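Local coordinates for proteolytically activated form of PPO4 Tyrosinase (Agaricus bisporus var. bisporus H97, PDB 4OUA), which catalyses the o-hydroxylation of monophenols and the oxidation of the resulting o-diphenols to o-quinones at a pair of copper ions, the first step of melanin synthesis, at residues Ile55-Thr61 against Glu75-His81; Pro62-Pro66 against Glu326-Glu330; Phe177-Phe183 against His265-Phe271. One frame throughout, in Å; residues are numbered along the deposited sequence.

Interaction 1: Ile55-Thr61 against Glu75-His81; sequences IHGLPFT and ESGYCTH. With NA (sodium ion), chain E; CU1 (copper (I) ion), chain C.
His56 swings its ring anti to its own backbone N (chi1 -164°), while Cys79 tucks its sulfur between backbone N and carbonyl carbon (chi1 69°), and these two torsions bring SG and CB over one face of the imidazole. Cys79 SG lies 3.6 Å from the centroid of the His56 ring. The same sulfur is covalently joined to the His81 ring, Cys79 SG to His81 CE1 at 1.8 Å, a thioether that ties the rotation of the cysteine and the second histidine together. The two imidazoles, their planes inclined to each other, then converge on one copper ion, with His56 NE2 and His81 NE2 each 2.1 Å from the metal. A water is also bound, and His90 completes the set. At the other ring nitrogen, His56 ND1 hydrogen-bonds to Ala269 O, which fixes how the imidazole is turned.

Backbone bonds run alongside. Cys79 N donates to His56 O, and Tyr78 N to Ile55 O at 3.0 Å, with a weak second bond from Tyr78 N to His56 O. Farther along, Phe60 is sandwiched: Ser76 CA sits 3.5 Å from the centroid of the Phe60 ring over one face, and Leu58 CD2 covers the opposite face.

Phe60 is also the centre of an inverse gamma turn, in which Pro59 O accepts a weak bond from Thr61 N. Pro59 O and Gly57 O bind the sodium ion together with Gly54, and two waters in its shell donate to Thr61 O and Ser76 O, so the cation links the segments through water. The copper end, with three histidines and a cysteine–histidine thioether, is typical of the CuA half of the type 3 dicopper centre of a fungal tyrosinase.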
loop_
_atom_site.group_PDB
_atom_site.type_symbol
_atom_site.label_atom_id
_atom_site.label_comp_id
_atom_site.label_asym_id
_atom_site.label_seq_id
_atom_site.Cartn_x
_atom_site.Cartn_y
_atom_site.Cartn_z
ATOM N N ILE A 55 -11.133 3.406 -3.862
ATOM C CA ILE A 55 -11.023 4.545 -2.958
ATOM C C ILE A 55 -9.932 5.510 -3.412
ATOM O O ILE A 55 -10.112 6.725 -3.372
ATOM C CB ILE A 55 -10.723 4.095 -1.518
ATOM C CG1 ILE A 55 -11.861 3.227 -0.980
ATOM C CG2 ILE A 55 -10.502 5.303 -0.619
ATOM C CD1 ILE A 55 -11.597 2.662 0.396
ATOM N N HIS A 56 -8.805 4.954 -3.847
ATOM C CA HIS A 56 -7.655 5.746 -4.270
ATOM C C HIS A 56 -8.021 6.734 -5.376
ATOM O O HIS A 56 -7.927 7.947 -5.192
ATOM C CB HIS A 56 -6.525 4.824 -4.736
ATOM C CG HIS A 56 -5.190 5.497 -4.829
ATOM N ND1 HIS A 56 -4.672 5.963 -6.018
ATOM C CD2 HIS A 56 -4.263 5.774 -3.880
ATOM C CE1 HIS A 56 -3.485 6.501 -5.798
ATOM N NE2 HIS A 56 -3.213 6.399 -4.510
ATOM N N GLY A 57 -8.446 6.209 -6.522
ATOM C CA GLY A 57 -8.816 7.044 -7.650
ATOM C C GLY A 57 -10.233 6.786 -8.123
ATOM O O GLY A 57 -11.188 6.950 -7.363
ATOM N N LEU A 58 -10.371 6.387 -9.384
ATOM C CA LEU A 58 -11.674 6.034 -9.935
ATOM C C LEU A 58 -12.201 4.747 -9.309
ATOM O O LEU A 58 -11.421 3.877 -8.919
ATOM C CB LEU A 58 -11.594 5.884 -11.455
ATOM C CG LEU A 58 -11.416 7.166 -12.269
ATOM C CD1 LEU A 58 -11.148 6.837 -13.729
ATOM C CD2 LEU A 58 -12.643 8.052 -12.136
ATOM N N PRO A 59 -13.532 4.622 -9.208
ATOM C CA PRO A 59 -14.472 5.663 -9.633
ATOM C C PRO A 59 -14.569 6.795 -8.617
ATOM O O PRO A 59 -14.155 6.629 -7.472
ATOM C CB PRO A 59 -15.798 4.908 -9.736
ATOM C CG PRO A 59 -15.677 3.835 -8.710
ATOM C CD PRO A 59 -14.228 3.420 -8.717
ATOM N N PHE A 60 -15.110 7.934 -9.033
ATOM C CA PHE A 60 -15.265 9.068 -8.133
ATOM C C PHE A 60 -16.559 8.958 -7.337
ATOM O O PHE A 60 -17.488 9.740 -7.534
ATOM C CB PHE A 60 -15.233 10.380 -8.914
ATOM C CG PHE A 60 -13.935 10.628 -9.632
ATOM C CD1 PHE A 60 -12.772 9.992 -9.231
ATOM C CD2 PHE A 60 -13.879 11.499 -10.707
ATOM C CE1 PHE A 60 -11.580 10.220 -9.888
ATOM C CE2 PHE A 60 -12.691 11.728 -11.368
ATOM C CZ PHE A 60 -11.539 11.088 -10.958
ATOM N N THR A 61 -16.614 7.982 -6.437
ATOM C CA THR A 61 -17.801 7.752 -5.618
ATOM C C THR A 61 -17.435 7.569 -4.150
ATOM O O THR A 61 -16.347 7.089 -3.832
ATOM C CB THR A 61 -18.586 6.513 -6.094
ATOM O OG1 THR A 61 -17.753 5.351 -5.998
ATOM C CG2 THR A 61 -19.042 6.687 -7.537
ATOM N N GLU A 75 -15.492 16.156 -6.493
ATOM C CA GLU A 75 -15.600 14.908 -7.238
ATOM C C GLU A 75 -14.246 14.491 -7.796
ATOM O O GLU A 75 -13.783 15.028 -8.803
ATOM C CB GLU A 75 -16.618 15.035 -8.371
ATOM C CG GLU A 75 -16.882 13.729 -9.108
ATOM C CD GLU A 75 -17.879 13.884 -10.239
ATOM O OE1 GLU A 75 -18.229 15.036 -10.572
ATOM O OE2 GLU A 75 -18.315 12.853 -10.794
ATOM N N SER A 76 -13.619 13.526 -7.133
ATOM C CA SER A 76 -12.309 13.030 -7.528
ATOM C C SER A 76 -11.935 11.832 -6.666
ATOM O O SER A 76 -12.779 11.284 -5.957
ATOM C CB SER A 76 -11.254 14.133 -7.405
ATOM O OG SER A 76 -9.973 13.664 -7.785
ATOM N N GLY A 77 -10.671 11.424 -6.726
ATOM C CA GLY A 77 -10.193 10.330 -5.903
ATOM C C GLY A 77 -10.159 10.714 -4.436
ATOM O O GLY A 77 -10.380 11.872 -4.084
ATOM N N TYR A 78 -9.891 9.738 -3.575
ATOM C CA TYR A 78 -9.773 9.995 -2.144
ATOM C C TYR A 78 -8.331 10.293 -1.756
ATOM O O TYR A 78 -8.078 11.082 -0.846
ATOM C CB TYR A 78 -10.280 8.804 -1.329
ATOM C CG TYR A 78 -11.733 8.879 -0.924
ATOM C CD1 TYR A 78 -12.187 9.883 -0.078
ATOM C CD2 TYR A 78 -12.645 7.928 -1.360
ATOM C CE1 TYR A 78 -13.514 9.949 0.305
ATOM C CE2 TYR A 78 -13.973 7.985 -0.982
ATOM C CZ TYR A 78 -14.402 8.996 -0.149
ATOM O OH TYR A 78 -15.724 9.055 0.229
ATOM N N CYS A 79 -7.392 9.655 -2.452
ATOM C CA CYS A 79 -5.980 9.719 -2.090
ATOM C C CYS A 79 -5.457 11.147 -2.066
ATOM O O CYS A 79 -5.786 11.960 -2.928
ATOM C CB CYS A 79 -5.135 8.873 -3.048
ATOM S SG CYS A 79 -5.028 9.505 -4.738
ATOM N N THR A 80 -4.646 11.440 -1.058
ATOM C CA THR A 80 -4.067 12.762 -0.887
ATOM C C THR A 80 -2.651 12.797 -1.445
ATOM O O THR A 80 -1.767 12.089 -0.963
ATOM C CB THR A 80 -4.047 13.174 0.590
ATOM O OG1 THR A 80 -3.275 12.225 1.335
ATOM C CG2 THR A 80 -5.461 13.214 1.144
ATOM N N HIS A 81 -2.443 13.622 -2.464
ATOM C CA HIS A 81 -1.150 13.698 -3.130
ATOM C C HIS A 81 -0.701 15.148 -3.266
ATOM O O HIS A 81 -1.522 16.042 -3.468
ATOM C CB HIS A 81 -1.220 13.023 -4.503
ATOM C CG HIS A 81 -1.776 11.632 -4.462
ATOM N ND1 HIS A 81 -3.041 11.323 -4.911
ATOM C CD2 HIS A 81 -1.242 10.470 -4.015
ATOM C CE1 HIS A 81 -3.262 10.031 -4.747
ATOM N NE2 HIS A 81 -2.186 9.490 -4.204
HETATM NA NA NA E . -12.805 6.378 -5.845
HETATM CU CU CU1 C . -2.091 7.606 -3.276
HETATM O O HOH W 1 -13.981 5.628 -3.918
HETATM O O HOH W 2 -13.201 8.319 -4.930
HETATM O O HOH W 3 -0.355 7.065 -4.865
#

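Interaction 2: Pro62-Pro66 against Glu326-Glu330; sequences PWAKP and EPFYE
Lys65 NZ and Glu326 OE1 form the polar core of this contact, a salt bridge of 3.0 Å. The ammonium comes to OE1 from its syn side, 15° out of the carboxylate plane. To get there the lysine chain bends twice, at chi2 (-60°) and chi3 (-63°), crossing the glutamate at a slant. Lys65 NZ also lies 3.1 Å from Tyr329 OH. That hydroxyl is modelled so close to the other carboxylate oxygen, Glu326 OE2, that the details of their contact are doubtful. The positive charge of Lys65 would probably help to keep the carboxylate ionised.

Beside this lies the apolar half. Pro327 CG packs 3.7 Å from Trp63 CE3, the proline ring and the indole crossing at about a right angle, and Pro327 O stands at the indole edge, near its plane. A cis peptide bond before Pro327 sets the direction of the chain here, while Ala64 CB covers part of one indole face.

A second shell holds these groups in place. Trp63 NE1 is hydrogen-bonded to Tyr46 O, and Lys65 NZ has a further acceptor in the acetyl group of the modified N-terminal serine. From the other segment, Glu326 O accepts a bond from Trp89 NE1, and the Phe328 ring meets Trp89 edge-to-face. Trp89 precedes the copper ligand His90 on helix 86-109, so the arrangement is one of loop packing against a metal-bearing helix of the tyrosinase core, with the acetylated chain start gathered in alongside.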
loop_
_atom_site.group_PDB
_atom_site.type_symbol
_atom_site.label_atom_id
_atom_site.label_comp_id
_atom_site.label_asym_id
_atom_site.label_seq_id
_atom_site.Cartn_x
_atom_site.Cartn_y
_atom_site.Cartn_z
ATOM N N PRO A 62 -18.350 7.954 -3.248
ATOM C CA PRO A 62 -18.171 7.796 -1.800
ATOM C C PRO A 62 -18.025 6.329 -1.404
ATOM O O PRO A 62 -18.667 5.469 -2.007
ATOM C CB PRO A 62 -19.458 8.391 -1.217
ATOM C CG PRO A 62 -19.999 9.274 -2.293
ATOM C CD PRO A 62 -19.628 8.605 -3.577
ATOM N N TRP A 63 -17.196 6.048 -0.404
ATOM C CA TRP A 63 -16.965 4.672 0.026
ATOM C C TRP A 63 -17.493 4.407 1.434
ATOM O O TRP A 63 -17.055 5.032 2.401
ATOM C CB TRP A 63 -15.475 4.338 -0.039
ATOM C CG TRP A 63 -15.164 2.935 0.381
ATOM C CD1 TRP A 63 -15.193 1.820 -0.403
ATOM C CD2 TRP A 63 -14.777 2.497 1.688
ATOM N NE1 TRP A 63 -14.848 0.714 0.334
ATOM C CE2 TRP A 63 -14.588 1.103 1.622
ATOM C CE3 TRP A 63 -14.570 3.148 2.909
ATOM C CZ2 TRP A 63 -14.202 0.347 2.727
ATOM C CZ3 TRP A 63 -14.188 2.397 4.006
ATOM C CH2 TRP A 63 -14.007 1.012 3.908
ATOM N N ALA A 64 -18.435 3.473 1.535
ATOM C CA ALA A 64 -19.011 3.077 2.817
ATOM C C ALA A 64 -19.607 4.269 3.558
ATOM O O ALA A 64 -19.421 4.418 4.767
ATOM C CB ALA A 64 -17.963 2.389 3.676
ATOM N N LYS A 65 -20.323 5.118 2.827
ATOM C CA LYS A 65 -20.952 6.292 3.417
ATOM C C LYS A 65 -22.433 6.045 3.680
ATOM O O LYS A 65 -23.119 5.434 2.860
ATOM C CB LYS A 65 -20.773 7.510 2.510
ATOM C CG LYS A 65 -19.327 7.811 2.149
ATOM C CD LYS A 65 -18.486 8.079 3.388
ATOM C CE LYS A 65 -18.976 9.310 4.135
ATOM N NZ LYS A 65 -18.181 9.570 5.365
ATOM N N PRO A 66 -22.925 6.513 4.837
ATOM C CA PRO A 66 -24.334 6.424 5.239
ATOM C C PRO A 66 -25.280 6.997 4.188
ATOM O O PRO A 66 -24.847 7.744 3.312
ATOM C CB PRO A 66 -24.380 7.250 6.525
ATOM C CG PRO A 66 -23.009 7.129 7.087
ATOM C CD PRO A 66 -22.086 7.095 5.901
ATOM N N GLU A 326 -10.976 11.174 5.302
ATOM C CA GLU A 326 -12.012 10.438 4.584
ATOM C C GLU A 326 -11.407 9.441 3.600
ATOM O O GLU A 326 -10.371 9.716 2.998
ATOM C CB GLU A 326 -12.930 11.408 3.836
ATOM C CG GLU A 326 -13.833 12.235 4.732
ATOM C CD GLU A 326 -15.004 11.437 5.272
ATOM O OE1 GLU A 326 -15.474 10.512 4.574
ATOM O OE2 GLU A 326 -15.453 11.735 6.399
ATOM N N PRO A 327 -12.054 8.276 3.437
ATOM C CA PRO A 327 -13.237 7.872 4.200
ATOM C C PRO A 327 -12.900 6.913 5.339
ATOM O O PRO A 327 -13.616 5.934 5.550
ATOM C CB PRO A 327 -14.091 7.176 3.145
ATOM C CG PRO A 327 -13.072 6.506 2.266
ATOM C CD PRO A 327 -11.817 7.369 2.299
ATOM N N PHE A 328 -11.821 7.196 6.061
ATOM C CA PHE A 328 -11.359 6.308 7.122
ATOM C C PHE A 328 -11.843 6.776 8.491
ATOM O O PHE A 328 -11.532 7.884 8.924
ATOM C CB PHE A 328 -9.831 6.211 7.101
ATOM C CG PHE A 328 -9.266 5.877 5.748
ATOM C CD1 PHE A 328 -9.420 4.610 5.212
ATOM C CD2 PHE A 328 -8.581 6.829 5.012
ATOM C CE1 PHE A 328 -8.903 4.301 3.967
ATOM C CE2 PHE A 328 -8.060 6.525 3.768
ATOM C CZ PHE A 328 -8.221 5.259 3.245
ATOM N N TYR A 329 -12.602 5.922 9.169
ATOM C CA TYR A 329 -13.207 6.277 10.450
ATOM C C TYR A 329 -12.748 5.379 11.596
ATOM O O TYR A 329 -12.677 4.157 11.453
ATOM C CB TYR A 329 -14.733 6.229 10.345
ATOM C CG TYR A 329 -15.344 7.452 9.704
ATOM C CD1 TYR A 329 -15.190 7.701 8.347
ATOM C CD2 TYR A 329 -16.083 8.355 10.456
ATOM C CE1 TYR A 329 -15.750 8.819 7.757
ATOM C CE2 TYR A 329 -16.648 9.474 9.876
ATOM C CZ TYR A 329 -16.478 9.702 8.527
ATOM O OH TYR A 329 -17.039 10.815 7.947
ATOM N N GLU A 330 -12.444 5.997 12.733
ATOM C CA GLU A 330 -12.087 5.264 13.942
ATOM C C GLU A 330 -13.289 4.475 14.449
ATOM O O GLU A 330 -13.166 3.316 14.843
ATOM C CB GLU A 330 -11.589 6.220 15.026
ATOM C CG GLU A 330 -10.509 7.181 14.563
ATOM C CD GLU A 330 -10.137 8.194 15.630
ATOM O OE1 GLU A 330 -9.374 9.134 15.320
ATOM O OE2 GLU A 330 -10.610 8.049 16.779
#

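Interaction 3: Phe177-Phe183 against His265-Phe271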
loop_
_atom_site.group_PDB
_atom_site.type_symbol
_atom_site.label_atom_id
_atom_site.label_comp_id
_atom_site.label_asym_id
_atom_site.label_seq_id
_atom_site.Cartn_x
_atom_site.Cartn_y
_atom_site.Cartn_z
ATOM N N PHE A 177 -14.592 4.334 -16.558
ATOM C CA PHE A 177 -13.333 4.221 -17.291
ATOM C C PHE A 177 -13.497 4.623 -18.756
ATOM O O PHE A 177 -12.525 4.639 -19.511
ATOM C CB PHE A 177 -12.783 2.791 -17.220
ATOM C CG PHE A 177 -12.314 2.373 -15.852
ATOM C CD1 PHE A 177 -12.578 3.150 -14.737
ATOM C CD2 PHE A 177 -11.593 1.201 -15.688
ATOM C CE1 PHE A 177 -12.142 2.759 -13.482
ATOM C CE2 PHE A 177 -11.153 0.807 -14.439
ATOM C CZ PHE A 177 -11.428 1.587 -13.334
ATOM N N ASN A 178 -14.726 4.945 -19.147
ATOM C CA ASN A 178 -15.072 5.165 -20.552
ATOM C C ASN A 178 -14.214 6.204 -21.276
ATOM O O ASN A 178 -13.702 5.940 -22.364
ATOM C CB ASN A 178 -16.548 5.559 -20.665
ATOM C CG ASN A 178 -17.485 4.450 -20.217
ATOM O OD1 ASN A 178 -17.063 3.486 -19.577
ATOM N ND2 ASN A 178 -18.766 4.585 -20.550
ATOM N N GLY A 179 -14.060 7.379 -20.675
ATOM C CA GLY A 179 -13.364 8.478 -21.322
ATOM C C GLY A 179 -11.890 8.238 -21.604
ATOM O O GLY A 179 -11.323 8.859 -22.501
ATOM N N TYR A 180 -11.272 7.336 -20.844
ATOM C CA TYR A 180 -9.832 7.098 -20.932
ATOM C C TYR A 180 -9.511 5.994 -21.944
ATOM O O TYR A 180 -9.888 4.838 -21.766
ATOM C CB TYR A 180 -9.267 6.751 -19.554
ATOM C CG TYR A 180 -9.748 7.684 -18.467
ATOM C CD1 TYR A 180 -8.970 8.755 -18.048
ATOM C CD2 TYR A 180 -10.990 7.500 -17.866
ATOM C CE1 TYR A 180 -9.413 9.617 -17.061
ATOM C CE2 TYR A 180 -11.439 8.357 -16.874
ATOM C CZ TYR A 180 -10.645 9.415 -16.476
ATOM O OH TYR A 180 -11.073 10.272 -15.491
ATOM N N PRO A 181 -8.785 6.365 -23.005
ATOM C CA PRO A 181 -8.541 5.604 -24.239
ATOM C C PRO A 181 -8.033 4.181 -24.027
ATOM O O PRO A 181 -8.532 3.272 -24.688
ATOM C CB PRO A 181 -7.488 6.448 -24.971
ATOM C CG PRO A 181 -6.970 7.413 -23.956
ATOM C CD PRO A 181 -8.077 7.653 -23.007
ATOM N N ASN A 182 -7.070 3.987 -23.133
ATOM C CA ASN A 182 -6.446 2.674 -22.986
ATOM C C ASN A 182 -7.014 1.810 -21.865
ATOM O O ASN A 182 -6.934 0.584 -21.923
ATOM C CB ASN A 182 -4.941 2.832 -22.773
ATOM C CG ASN A 182 -4.224 3.289 -24.022
ATOM O OD1 ASN A 182 -4.712 3.100 -25.137
ATOM N ND2 ASN A 182 -3.054 3.891 -23.844
ATOM N N PHE A 183 -7.585 2.443 -20.846
ATOM C CA PHE A 183 -8.022 1.713 -19.661
ATOM C C PHE A 183 -9.462 1.209 -19.764
ATOM O O PHE A 183 -9.905 0.424 -18.927
ATOM C CB PHE A 183 -7.863 2.587 -18.414
ATOM C CG PHE A 183 -6.449 3.034 -18.164
ATOM C CD1 PHE A 183 -5.546 2.202 -17.519
ATOM C CD2 PHE A 183 -6.023 4.287 -18.573
ATOM C CE1 PHE A 183 -4.243 2.613 -17.288
ATOM C CE2 PHE A 183 -4.723 4.704 -18.345
ATOM C CZ PHE A 183 -3.832 3.865 -17.702
ATOM N N HIS A 265 -1.366 0.922 -15.541
ATOM C CA HIS A 265 -2.194 1.281 -14.392
ATOM C C HIS A 265 -1.391 1.913 -13.254
ATOM O O HIS A 265 -1.808 2.921 -12.682
ATOM C CB HIS A 265 -2.946 0.051 -13.877
ATOM C CG HIS A 265 -4.042 -0.411 -14.786
ATOM N ND1 HIS A 265 -3.810 -1.182 -15.904
ATOM C CD2 HIS A 265 -5.381 -0.205 -14.744
ATOM C CE1 HIS A 265 -4.956 -1.435 -16.508
ATOM N NE2 HIS A 265 -5.924 -0.853 -15.827
ATOM N N MET A 266 -0.244 1.324 -12.930
ATOM C CA MET A 266 0.567 1.790 -11.806
ATOM C C MET A 266 1.089 3.216 -11.984
ATOM O O MET A 266 1.437 3.878 -11.007
ATOM C CB MET A 266 1.748 0.841 -11.573
ATOM C CG MET A 266 1.438 -0.334 -10.660
ATOM S SD MET A 266 1.119 0.163 -8.954
ATOM C CE MET A 266 2.737 0.729 -8.440
ATOM N N THR A 267 1.146 3.689 -13.224
ATOM C CA THR A 267 1.669 5.026 -13.491
ATOM C C THR A 267 0.548 6.041 -13.695
ATOM O O THR A 267 0.762 7.111 -14.265
ATOM C CB THR A 267 2.587 5.038 -14.725
ATOM O OG1 THR A 267 3.176 6.337 -14.869
ATOM C CG2 THR A 267 1.799 4.695 -15.980
ATOM N N HIS A 268 -0.645 5.701 -13.221
ATOM C CA HIS A 268 -1.796 6.591 -13.306
ATOM C C HIS A 268 -2.567 6.557 -11.988
ATOM O O HIS A 268 -3.116 5.523 -11.611
ATOM C CB HIS A 268 -2.703 6.192 -14.471
ATOM C CG HIS A 268 -3.631 7.280 -14.917
ATOM N ND1 HIS A 268 -4.574 7.843 -14.083
ATOM C CD2 HIS A 268 -3.764 7.904 -16.111
ATOM C CE1 HIS A 268 -5.245 8.770 -14.743
ATOM N NE2 HIS A 268 -4.772 8.827 -15.976
ATOM N N ALA A 269 -2.604 7.691 -11.296
ATOM C CA ALA A 269 -3.185 7.762 -9.957
ATOM C C ALA A 269 -4.648 7.317 -9.914
ATOM O O ALA A 269 -5.158 6.943 -8.860
ATOM C CB ALA A 269 -3.055 9.176 -9.409
ATOM N N LEU A 270 -5.316 7.356 -11.062
ATOM C CA LEU A 270 -6.729 6.999 -11.127
ATOM C C LEU A 270 -6.935 5.494 -11.272
ATOM O O LEU A 270 -8.055 5.002 -11.140
ATOM C CB LEU A 270 -7.411 7.732 -12.285
ATOM C CG LEU A 270 -7.415 9.262 -12.225
ATOM C CD1 LEU A 270 -8.083 9.840 -13.462
ATOM C CD2 LEU A 270 -8.104 9.755 -10.960
ATOM N N PHE A 271 -5.856 4.765 -11.540
ATOM C CA PHE A 271 -5.950 3.326 -11.772
ATOM C C PHE A 271 -4.893 2.531 -11.008
ATOM O O PHE A 271 -4.927 1.302 -10.991
ATOM C CB PHE A 271 -5.830 3.023 -13.269
ATOM C CG PHE A 271 -6.869 3.705 -14.117
ATOM C CD1 PHE A 271 -8.132 3.156 -14.265
ATOM C CD2 PHE A 271 -6.577 4.888 -14.776
ATOM C CE1 PHE A 271 -9.087 3.779 -15.049
ATOM C CE2 PHE A 271 -7.528 5.514 -15.561
ATOM C CZ PHE A 271 -8.784 4.959 -15.696
#
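Over one face of the Phe271 ring lies Phe183 in an offset stack, the planes only 9° apart and the centroids of the two rings separated by 4.1 Å. With its CG anti to the carbonyl carbon (chi1 -60°), Phe183 lays both CB and ring over that face. The edge of Phe271 is used twice across the contact. Its CE1 points to the centre of the Phe177 ring, a T-shaped pair with planes at 83°, and its CZ leads toward the face of Tyr180, where the ring centroids of Phe271 and Tyr180 are 5.5 Å apart. His268, from its own segment, also lies at that edge. Phe183 has an edge engaged as well: Phe183 CD1 sits over the His265 imidazole, 3.5 Å from His265 NE2, again edge-to-face. His268 meets Phe183 obliquely, with Phe183 CE2 and His268 CD2 4.0 Å apart.

Together the six rings make an aromatic cluster between two loops that share no hydrogen bond across the contact. Segment 265-271 belongs to the connection between helices 246-258 and 277-295, which carry histidines of the CuB site in the tyrosinase fold. The cluster joins segment 177-183 to a loop that contacts ligands of both coppers: Ala269 O accepts from His56 ND1, and Met266 O weakly from His254 ND1.

Local bonds shape each loop. A type I turn runs from Phe177 to Tyr180 and another from His265 to His268. His268 ND1 takes the N-H of Leu270 almost exactly in its ring plane, which fixes the rotation of the imidazole. Leu270 CD1 lies beside the phenol end of Tyr180, 3.6 Å from Tyr180 OH, the side chains crossing at about a right angle, and Leu58 packs against both Tyr180 and Phe271.

How the interactions relate
Interaction 1 lies between the other two: its centre is 12 Å from that of interaction 2 and 13 Å from that of interaction 3, while those two are 24 Å apart and do not touch. Both segments of interaction 1 and segment 62-66 share the loop between helices 49-54 and 86-109, whereas 326-330 lies between strands 318-319 and 349-350; Tyr78 packs on Trp63 and Pro327. Interaction 3 follows interaction 1 in sequence and falls between the two segments of interaction 2; Leu58 joins it to interaction 1 by a backbone bond to Leu270. Interaction 1 thus supplies CuA ligands, and loop 265-271 serves both coppers, through Ala269 to His56 and, weakly, Met266 to His254.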